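Local coordinates for SsDNA-binding protein essential for mitochondrial genome maintenance (PDB 6CQK), which binds single-stranded DNA preferentially and cooperatively, takes part in mitochondrial DNA replication and stimulates the PIF1 helicase, at residues 45-50 with 90-95; 69-74 with 94-99. One frame throughout, in Å; residues are numbered along the deposited sequence.

Overall arrangement
Both contacts use strand 89-99. Contact 1 (45-50 with 90-95) joins it to strand 43-49 in parallel; contact 2 (69-74 with 94-99) joins it to strand 67-77 in antiparallel fashion. The two centres lie about 8 Å apart, in one mixed sheet of an OB-family protein. Gln-94 and Lys-95 belong to both contacts. The contacts also touch directly: Val-93 O is 2.7 Å from Asp-73 N, a probable hydrogen bond, and Leu-92 CD2 packs 3.8 Å from Ala-74 CB. In the assembly, contact 1 reaches the second subunit through Tyr-45; contact 2 reaches the third subunit through Tyr-69 and Asn-98.

Contact 1: 45-50 with 90-95; sequences YNITVF and LSLVQK
Leu-92 lies against Tyr-45 and Ile-47 and buries more surface than any other residue here. Leu-92 CG sits beside the backbone N and anti to the carbonyl carbon (chi1 -76°). CD1 then reaches back along strand 43-49. Leu-92 CD1 lies 3.8 Å from Tyr-45 CB, with the tyrosine ring oblique to it, and 4.0 Å from Ile-47 CD1. The phenol OH of Tyr-45 goes elsewhere, to Ser-4 of the second subunit.

Gln-94 extends on the same face. Gln-94 CB lies 3.7 Å from Ile-47 CG2. The side chain runs alongside Val-49, pointing the same way, with Gln-94 OE1 3.5 Å from Val-49 CG2. OE1 thus lies beside two methyl groups, of Val-49 and Ile-47, yet it is paired: it bonds the OH of Tyr-30, and NE2 bonds Gln-54. With an alanine at Ile-47, CG2 and CD1 are gone, and Leu-92 CD1 and the CB and OE1 of Gln-94 would probably lose a shared neighbour, leaving a gap.

The other face carries Thr-48 and Val-93. Val-93 CG2 packs 4.1 Å from Thr-48 CB. Val-93 CG1 meets the edge of the Phe-50 ring, near its plane, 4.0 Å from Phe-50 CD2.

Two backbone bonds fix the register. Thr-48 N donates to Leu-92 O at 2.8 Å. Gln-94 N donates to Thr-48 O at 2.7 Å, nearly straight at 171°. Thr-48 therefore gives and receives, spanning Val-93. The two strands are nonetheless inclined to each other by 51°. This is the parallel pairing of strands 43-49 and 89-99 in the 1-2-3-5-4 order of the OB fold.

The chemistry is divided. Main-chain polar groups set the register, aliphatic groups fill the buried face, and the Gln-94 amide there is satisfied by Tyr-30 and Gln-54.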
ATOM      1  N   TYR A  45     -11.087  13.700  -1.433  1.00 54.95           N
ATOM      2  CA  TYR A  45     -11.553  12.299  -1.423  1.00 56.35           C
ATOM      3  C   TYR A  45     -12.502  12.180  -0.281  1.00 57.72           C
ATOM      4  O   TYR A  45     -12.170  12.644   0.825  1.00 57.86           O
ATOM      5  CB  TYR A  45     -10.392  11.331  -1.201  1.00 55.26           C
ATOM      6  CG  TYR A  45      -9.415  11.255  -2.343  1.00 53.85           C
ATOM      7  CD1 TYR A  45      -9.788  10.687  -3.546  1.00 54.15           C
ATOM      8  CD2 TYR A  45      -8.090  11.737  -2.222  1.00 53.64           C
ATOM      9  CE1 TYR A  45      -8.869  10.621  -4.632  1.00 56.44           C
ATOM     10  CE2 TYR A  45      -7.189  11.694  -3.297  1.00 53.26           C
ATOM     11  CZ  TYR A  45      -7.583  11.143  -4.504  1.00 54.11           C
ATOM     12  OH  TYR A  45      -6.746  11.001  -5.575  1.00 55.37           O
ATOM     13  N   ASN A  46     -13.695  11.658  -0.555  1.00 59.89           N
ATOM     14  CA  ASN A  46     -14.700  11.514   0.472  1.00 64.87           C
ATOM     15  C   ASN A  46     -14.670  10.122   1.025  1.00 65.66           C
ATOM     16  O   ASN A  46     -14.717   9.132   0.264  1.00 69.10           O
ATOM     17  CB  ASN A  46     -16.051  11.776  -0.103  1.00 70.99           C
ATOM     18  CG  ASN A  46     -16.132  13.156  -0.714  1.00 81.27           C
ATOM     19  OD1 ASN A  46     -15.934  14.179  -0.020  1.00 91.56           O
ATOM     20  ND2 ASN A  46     -16.417  13.220  -2.009  1.00 83.85           N
ATOM     21  N   ILE A  47     -14.481  10.078   2.331  1.00 62.22           N
ATOM     22  CA  ILE A  47     -14.260   8.867   3.068  1.00 64.93           C
ATOM     23  C   ILE A  47     -15.535   8.529   3.819  1.00 69.03           C
ATOM     24  O   ILE A  47     -16.199   9.430   4.337  1.00 65.96           O
ATOM     25  CB  ILE A  47     -13.185   9.081   4.154  1.00 64.38           C
ATOM     26  CG1 ILE A  47     -11.910   9.634   3.545  1.00 62.47           C
ATOM     27  CG2 ILE A  47     -12.916   7.791   4.914  1.00 65.06           C
ATOM     28  CD1 ILE A  47     -11.390   8.852   2.351  1.00 62.77           C
ATOM     29  N   THR A  48     -15.856   7.231   3.866  1.00 67.74           N
ATOM     30  CA  THR A  48     -17.019   6.756   4.556  1.00 63.96           C
ATOM     31  C   THR A  48     -16.448   5.889   5.624  1.00 60.98           C
ATOM     32  O   THR A  48     -15.550   5.138   5.373  1.00 62.31           O
ATOM     33  CB  THR A  48     -17.902   5.926   3.597  1.00 66.95           C
ATOM     34  OG1 THR A  48     -18.329   6.745   2.489  1.00 69.52           O
ATOM     35  CG2 THR A  48     -19.114   5.409   4.294  1.00 67.71           C
ATOM     36  N   VAL A  49     -16.990   5.984   6.814  1.00 60.82           N
ATOM     37  CA  VAL A  49     -16.565   5.163   7.933  1.00 62.08           C
ATOM     38  C   VAL A  49     -17.710   4.426   8.642  1.00 65.68           C
ATOM     39  O   VAL A  49     -18.654   5.050   9.174  1.00 65.49           O
ATOM     40  CB  VAL A  49     -15.878   5.975   9.004  1.00 63.11           C
ATOM     41  CG1 VAL A  49     -15.102   5.034   9.905  1.00 64.02           C
ATOM     42  CG2 VAL A  49     -14.936   7.014   8.382  1.00 64.06           C
ATOM     43  N   PHE A  50     -17.657   3.091   8.581  1.00 66.26           N
ATOM     44  CA  PHE A  50     -18.563   2.270   9.345  1.00 63.73           C
ATOM     45  C   PHE A  50     -17.881   1.749  10.596  1.00 64.32           C
ATOM     46  O   PHE A  50     -18.547   1.674  11.609  1.00 68.91           O
ATOM     47  CB  PHE A  50     -19.102   1.137   8.521  1.00 61.52           C
ATOM     48  CG  PHE A  50     -19.935   1.568   7.375  1.00 61.79           C
ATOM     49  CD1 PHE A  50     -21.206   2.004   7.545  1.00 62.22           C
ATOM     50  CD2 PHE A  50     -19.433   1.535   6.100  1.00 66.07           C
ATOM     51  CE1 PHE A  50     -21.981   2.415   6.460  1.00 62.59           C
ATOM     52  CE2 PHE A  50     -20.202   1.939   5.000  1.00 67.01           C
ATOM     53  CZ  PHE A  50     -21.488   2.372   5.187  1.00 63.97           C
ATOM     54  N   LEU A  90     -17.090   7.397  -6.814  1.00 76.88           N
ATOM     55  CA  LEU A  90     -16.124   6.631  -6.090  1.00 74.53           C
ATOM     56  C   LEU A  90     -16.447   6.549  -4.605  1.00 72.50           C
ATOM     57  O   LEU A  90     -16.504   7.558  -3.959  1.00 73.11           O
ATOM     58  CB  LEU A  90     -14.785   7.283  -6.253  1.00 76.21           C
ATOM     59  CG  LEU A  90     -13.609   6.652  -5.513  1.00 80.72           C
ATOM     60  CD1 LEU A  90     -13.193   5.306  -6.102  1.00 81.40           C
ATOM     61  CD2 LEU A  90     -12.443   7.625  -5.541  1.00 82.42           C
ATOM     62  N   SER A  91     -16.612   5.336  -4.073  1.00 70.52           N
ATOM     63  CA  SER A  91     -16.846   5.127  -2.682  1.00 65.78           C
ATOM     64  C   SER A  91     -15.559   4.663  -2.094  1.00 65.74           C
ATOM     65  O   SER A  91     -14.912   3.771  -2.646  1.00 71.76           O
ATOM     66  CB  SER A  91     -17.846   4.035  -2.485  1.00 67.93           C
ATOM     67  OG  SER A  91     -17.786   3.607  -1.147  1.00 70.68           O
ATOM     68  N   LEU A  92     -15.228   5.210  -0.928  1.00 63.28           N
ATOM     69  CA  LEU A  92     -13.970   4.937  -0.228  1.00 60.43           C
ATOM     70  C   LEU A  92     -14.316   4.704   1.198  1.00 61.67           C
ATOM     71  O   LEU A  92     -14.681   5.652   1.921  1.00 64.80           O
ATOM     72  CB  LEU A  92     -13.062   6.103  -0.280  1.00 61.29           C
ATOM     73  CG  LEU A  92     -12.340   6.376  -1.589  1.00 65.20           C
ATOM     74  CD1 LEU A  92     -11.611   7.690  -1.454  1.00 64.23           C
ATOM     75  CD2 LEU A  92     -11.352   5.291  -1.955  1.00 65.70           C
ATOM     76  N   VAL A  93     -14.301   3.425   1.593  1.00 59.26           N
ATOM     77  CA  VAL A  93     -14.747   3.040   2.912  1.00 56.56           C
ATOM     78  C   VAL A  93     -13.556   2.760   3.731  1.00 56.76           C
ATOM     79  O   VAL A  93     -12.710   1.943   3.338  1.00 58.22           O
ATOM     80  CB  VAL A  93     -15.647   1.822   2.843  1.00 55.73           C
ATOM     81  CG1 VAL A  93     -15.950   1.343   4.241  1.00 54.48           C
ATOM     82  CG2 VAL A  93     -16.929   2.206   2.122  1.00 56.20           C
ATOM     83  N   GLN A  94     -13.428   3.491   4.831  1.00 57.32           N
ATOM     84  CA  GLN A  94     -12.197   3.497   5.626  1.00 60.08           C
ATOM     85  C   GLN A  94     -11.911   2.140   6.267  1.00 62.41           C
ATOM     86  O   GLN A  94     -12.798   1.541   6.781  1.00 62.95           O
ATOM     87  CB  GLN A  94     -12.293   4.577   6.695  1.00 60.14           C
ATOM     88  CG  GLN A  94     -11.071   4.671   7.575  1.00 62.48           C
ATOM     89  CD  GLN A  94     -11.089   5.858   8.514  1.00 65.79           C
ATOM     90  OE1 GLN A  94     -11.421   6.974   8.121  1.00 67.12           O
ATOM     91  NE2 GLN A  94     -10.739   5.620   9.757  1.00 67.53           N
ATOM     92  N   LYS A  95     -10.675   1.653   6.172  1.00 67.82           N
ATOM     93  CA  LYS A  95     -10.221   0.417   6.826  1.00 70.17           C
ATOM     94  C   LYS A  95      -9.230   0.660   7.947  1.00 70.79           C
ATOM     95  O   LYS A  95      -9.113  -0.106   8.871  1.00 72.53           O
ATOM     96  CB  LYS A  95      -9.667  -0.524   5.755  1.00 74.10           C
ATOM     97  CG  LYS A  95     -10.732  -1.151   4.861  1.00 82.75           C
ATOM     98  CD  LYS A  95     -12.001  -1.455   5.708  1.00 88.68           C
ATOM     99  CE  LYS A  95     -13.281  -1.812   4.960  1.00 90.61           C
ATOM    100  NZ  LYS A  95     -14.543  -1.480   5.683  1.00 96.15           N
TER

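Contact 2: 69-74 with 94-99; sequences YVEADA and QKDINL
Tyr-69 and Asn-98 pair at the tight end of the contact. They form two backbone bonds, Tyr-69 N to Asn-98 O and Asn-98 N to Tyr-69 O, both 2.9 Å. Their side chains lie on one face, with Tyr-69 CB to Asn-98 CB at 4.0 Å and the ring and amide planes 77° apart. The Asn-98 amide has a partner in another chain: OD1 accepts from Met-1 N of the third subunit. The Tyr-69 ring also meets Phe-3 of that subunit.

On the opposite face Val-70 CG2 packs 4.0 Å from Ile-97 CD1. Ile-97 puts CG1 anti to its own N (chi1 177°), which carries CD1 to the valine. Ala-72 CB rests on Gln-94 CA. This face is buried, and Tyr-30 touches both Val-70 and Ile-97.

Farther along the Tyr-69/Asn-98 face the contact is looser and charged. Glu-71 and Asp-96 run side by side, their carboxylate planes 78° apart. Glu-71 OE1 and Asp-96 OD2 stay 4.3 Å from each other, and this closeness may raise the affinity of one for a proton. Tyr-69 OH donates to Glu-71 OE2 from above the carboxylate plane, and Lys-5 makes a long, weak ion pair with the same oxygen. Further on, the Lys-95 chain crosses Asp-73 at about a right angle. Lys-95 NZ is 4.4 Å from Asp-73 OD2, beyond a salt bridge.

Lys-95 N bonds Glu-71 O at 2.8 Å, while Asp-96 N reaches the same oxygen only weakly. Two residues thus face one, and the register shifts. This is a classic beta bulge in the antiparallel hairpin 67-77/89-99 of an OB-family fold.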
ATOM      1  N   TYR A  69      -2.930   9.304   7.562  1.00 65.05           N
ATOM      2  CA  TYR A  69      -2.661   8.264   6.528  1.00 64.64           C
ATOM      3  C   TYR A  69      -3.836   7.318   6.615  1.00 61.54           C
ATOM      4  O   TYR A  69      -4.019   6.701   7.651  1.00 62.12           O
ATOM      5  CB  TYR A  69      -1.340   7.554   6.780  1.00 63.87           C
ATOM      6  CG  TYR A  69      -1.161   6.267   6.042  1.00 66.24           C
ATOM      7  CD1 TYR A  69      -1.573   5.068   6.579  1.00 65.05           C
ATOM      8  CD2 TYR A  69      -0.538   6.233   4.827  1.00 68.91           C
ATOM      9  CE1 TYR A  69      -1.387   3.883   5.918  1.00 65.08           C
ATOM     10  CE2 TYR A  69      -0.374   5.053   4.141  1.00 69.99           C
ATOM     11  CZ  TYR A  69      -0.794   3.881   4.695  1.00 68.01           C
ATOM     12  OH  TYR A  69      -0.580   2.710   3.981  1.00 71.36           O
ATOM     13  N   VAL A  70      -4.671   7.290   5.581  1.00 58.83           N
ATOM     14  CA  VAL A  70      -5.896   6.509   5.578  1.00 58.08           C
ATOM     15  C   VAL A  70      -5.764   5.427   4.545  1.00 63.02           C
ATOM     16  O   VAL A  70      -5.182   5.632   3.467  1.00 66.13           O
ATOM     17  CB  VAL A  70      -7.076   7.352   5.185  1.00 57.08           C
ATOM     18  CG1 VAL A  70      -8.302   6.497   4.905  1.00 57.10           C
ATOM     19  CG2 VAL A  70      -7.340   8.414   6.239  1.00 57.31           C
ATOM     20  N   GLU A  71      -6.253   4.238   4.884  1.00 65.58           N
ATOM     21  CA  GLU A  71      -6.406   3.162   3.906  1.00 66.51           C
ATOM     22  C   GLU A  71      -7.887   2.877   3.799  1.00 63.12           C
ATOM     23  O   GLU A  71      -8.557   2.828   4.787  1.00 57.30           O
ATOM     24  CB  GLU A  71      -5.735   1.901   4.364  1.00 71.11           C
ATOM     25  CG  GLU A  71      -4.257   2.004   4.428  1.00 76.82           C
ATOM     26  CD  GLU A  71      -3.617   0.803   5.048  1.00 84.23           C
ATOM     27  OE1 GLU A  71      -4.101   0.228   6.071  1.00 86.53           O
ATOM     28  OE2 GLU A  71      -2.588   0.465   4.440  1.00 86.00           O
ATOM     29  N   ALA A  72      -8.382   2.726   2.588  1.00 61.01           N
ATOM     30  CA  ALA A  72      -9.802   2.608   2.385  1.00 60.86           C
ATOM     31  C   ALA A  72     -10.102   1.647   1.229  1.00 60.12           C
ATOM     32  O   ALA A  72      -9.414   1.661   0.206  1.00 55.69           O
ATOM     33  CB  ALA A  72     -10.409   4.021   2.089  1.00 61.71           C
ATOM     34  N   ASP A  73     -11.172   0.878   1.376  1.00 61.92           N
ATOM     35  CA  ASP A  73     -11.655   0.071   0.260  1.00 63.35           C
ATOM     36  C   ASP A  73     -12.350   0.935  -0.741  1.00 60.65           C
ATOM     37  O   ASP A  73     -13.173   1.773  -0.357  1.00 65.12           O
ATOM     38  CB  ASP A  73     -12.549  -1.084   0.754  1.00 64.98           C
ATOM     39  CG  ASP A  73     -11.711  -2.220   1.298  1.00 71.27           C
ATOM     40  OD1 ASP A  73     -10.659  -2.534   0.681  1.00 74.86           O
ATOM     41  OD2 ASP A  73     -11.999  -2.740   2.383  1.00 79.18           O
ATOM     42  N   ALA A  74     -12.008   0.750  -1.994  1.00 58.17           N
ATOM     43  CA  ALA A  74     -12.570   1.531  -3.077  1.00 62.66           C
ATOM     44  C   ALA A  74     -13.565   0.773  -3.934  1.00 64.77           C
ATOM     45  O   ALA A  74     -13.303  -0.370  -4.297  1.00 63.55           O
ATOM     46  CB  ALA A  74     -11.449   2.048  -3.980  1.00 62.15           C
ATOM     47  N   GLN A  94     -13.428   3.491   4.831  1.00 57.32           N
ATOM     48  CA  GLN A  94     -12.197   3.497   5.626  1.00 60.08           C
ATOM     49  C   GLN A  94     -11.911   2.140   6.267  1.00 62.41           C
ATOM     50  O   GLN A  94     -12.798   1.541   6.781  1.00 62.95           O
ATOM     51  CB  GLN A  94     -12.293   4.577   6.695  1.00 60.14           C
ATOM     52  CG  GLN A  94     -11.071   4.671   7.575  1.00 62.48           C
ATOM     53  CD  GLN A  94     -11.089   5.858   8.514  1.00 65.79           C
ATOM     54  OE1 GLN A  94     -11.421   6.974   8.121  1.00 67.12           O
ATOM     55  NE2 GLN A  94     -10.739   5.620   9.757  1.00 67.53           N
ATOM     56  N   LYS A  95     -10.675   1.653   6.172  1.00 67.82           N
ATOM     57  CA  LYS A  95     -10.221   0.417   6.826  1.00 70.17           C
ATOM     58  C   LYS A  95      -9.230   0.660   7.947  1.00 70.79           C
ATOM     59  O   LYS A  95      -9.113  -0.106   8.871  1.00 72.53           O
ATOM     60  CB  LYS A  95      -9.667  -0.524   5.755  1.00 74.10           C
ATOM     61  CG  LYS A  95     -10.732  -1.151   4.861  1.00 82.75           C
ATOM     62  CD  LYS A  95     -12.001  -1.455   5.708  1.00 88.68           C
ATOM     63  CE  LYS A  95     -13.281  -1.812   4.960  1.00 90.61           C
ATOM     64  NZ  LYS A  95     -14.543  -1.480   5.683  1.00 96.15           N
ATOM     65  N   ASP A  96      -8.574   1.791   7.933  1.00 76.92           N
ATOM     66  CA  ASP A  96      -7.588   2.070   8.925  1.00 82.56           C
ATOM     67  C   ASP A  96      -7.231   3.507   8.914  1.00 78.57           C
ATOM     68  O   ASP A  96      -7.379   4.117   7.878  1.00 83.96           O
ATOM     69  CB  ASP A  96      -6.372   1.246   8.613  1.00 88.33           C
ATOM     70  CG  ASP A  96      -6.027   0.433   9.709  1.00 95.07           C
ATOM     71  OD1 ASP A  96      -5.612   0.988  10.756  1.00104.48           O
ATOM     72  OD2 ASP A  96      -6.355  -0.750   9.548  1.00 97.74           O
ATOM     73  N   ILE A  97      -6.820   4.056  10.046  1.00 73.37           N
ATOM     74  CA  ILE A  97      -6.336   5.398  10.057  1.00 73.17           C
ATOM     75  C   ILE A  97      -5.160   5.535  10.963  1.00 74.01           C
ATOM     76  O   ILE A  97      -5.134   4.948  12.019  1.00 80.17           O
ATOM     77  CB  ILE A  97      -7.435   6.443  10.359  1.00 74.87           C
ATOM     78  CG1 ILE A  97      -6.813   7.853  10.422  1.00 78.45           C
ATOM     79  CG2 ILE A  97      -8.192   6.147  11.613  1.00 74.04           C
ATOM     80  CD1 ILE A  97      -7.814   8.947  10.167  1.00 80.36           C
ATOM     81  N   ASN A  98      -4.167   6.305  10.513  1.00 73.62           N
ATOM     82  CA  ASN A  98      -3.004   6.738  11.288  1.00 70.65           C
ATOM     83  C   ASN A  98      -3.057   8.270  11.443  1.00 70.48           C
ATOM     84  O   ASN A  98      -3.182   9.000  10.468  1.00 76.90           O
ATOM     85  CB  ASN A  98      -1.776   6.318  10.508  1.00 71.02           C
ATOM     86  CG  ASN A  98      -0.696   5.839  11.388  1.00 73.41           C
ATOM     87  OD1 ASN A  98      -0.044   6.654  12.007  1.00 73.82           O
ATOM     88  ND2 ASN A  98      -0.451   4.525  11.432  1.00 78.36           N
ATOM     89  N   LEU A  99      -3.044   8.759  12.668  1.00 69.36           N
ATOM     90  CA  LEU A  99      -2.953  10.167  12.910  1.00 69.23           C
ATOM     91  C   LEU A  99      -1.481  10.460  12.883  1.00 70.41           C
ATOM     92  O   LEU A  99      -0.743   9.894  13.657  1.00 67.85           O
ATOM     93  CB  LEU A  99      -3.540  10.522  14.251  1.00 68.54           C
ATOM     94  CG  LEU A  99      -3.443  12.004  14.473  1.00 71.80           C
ATOM     95  CD1 LEU A  99      -4.358  12.776  13.516  1.00 73.78           C
ATOM     96  CD2 LEU A  99      -3.767  12.322  15.914  1.00 71.92           C
TER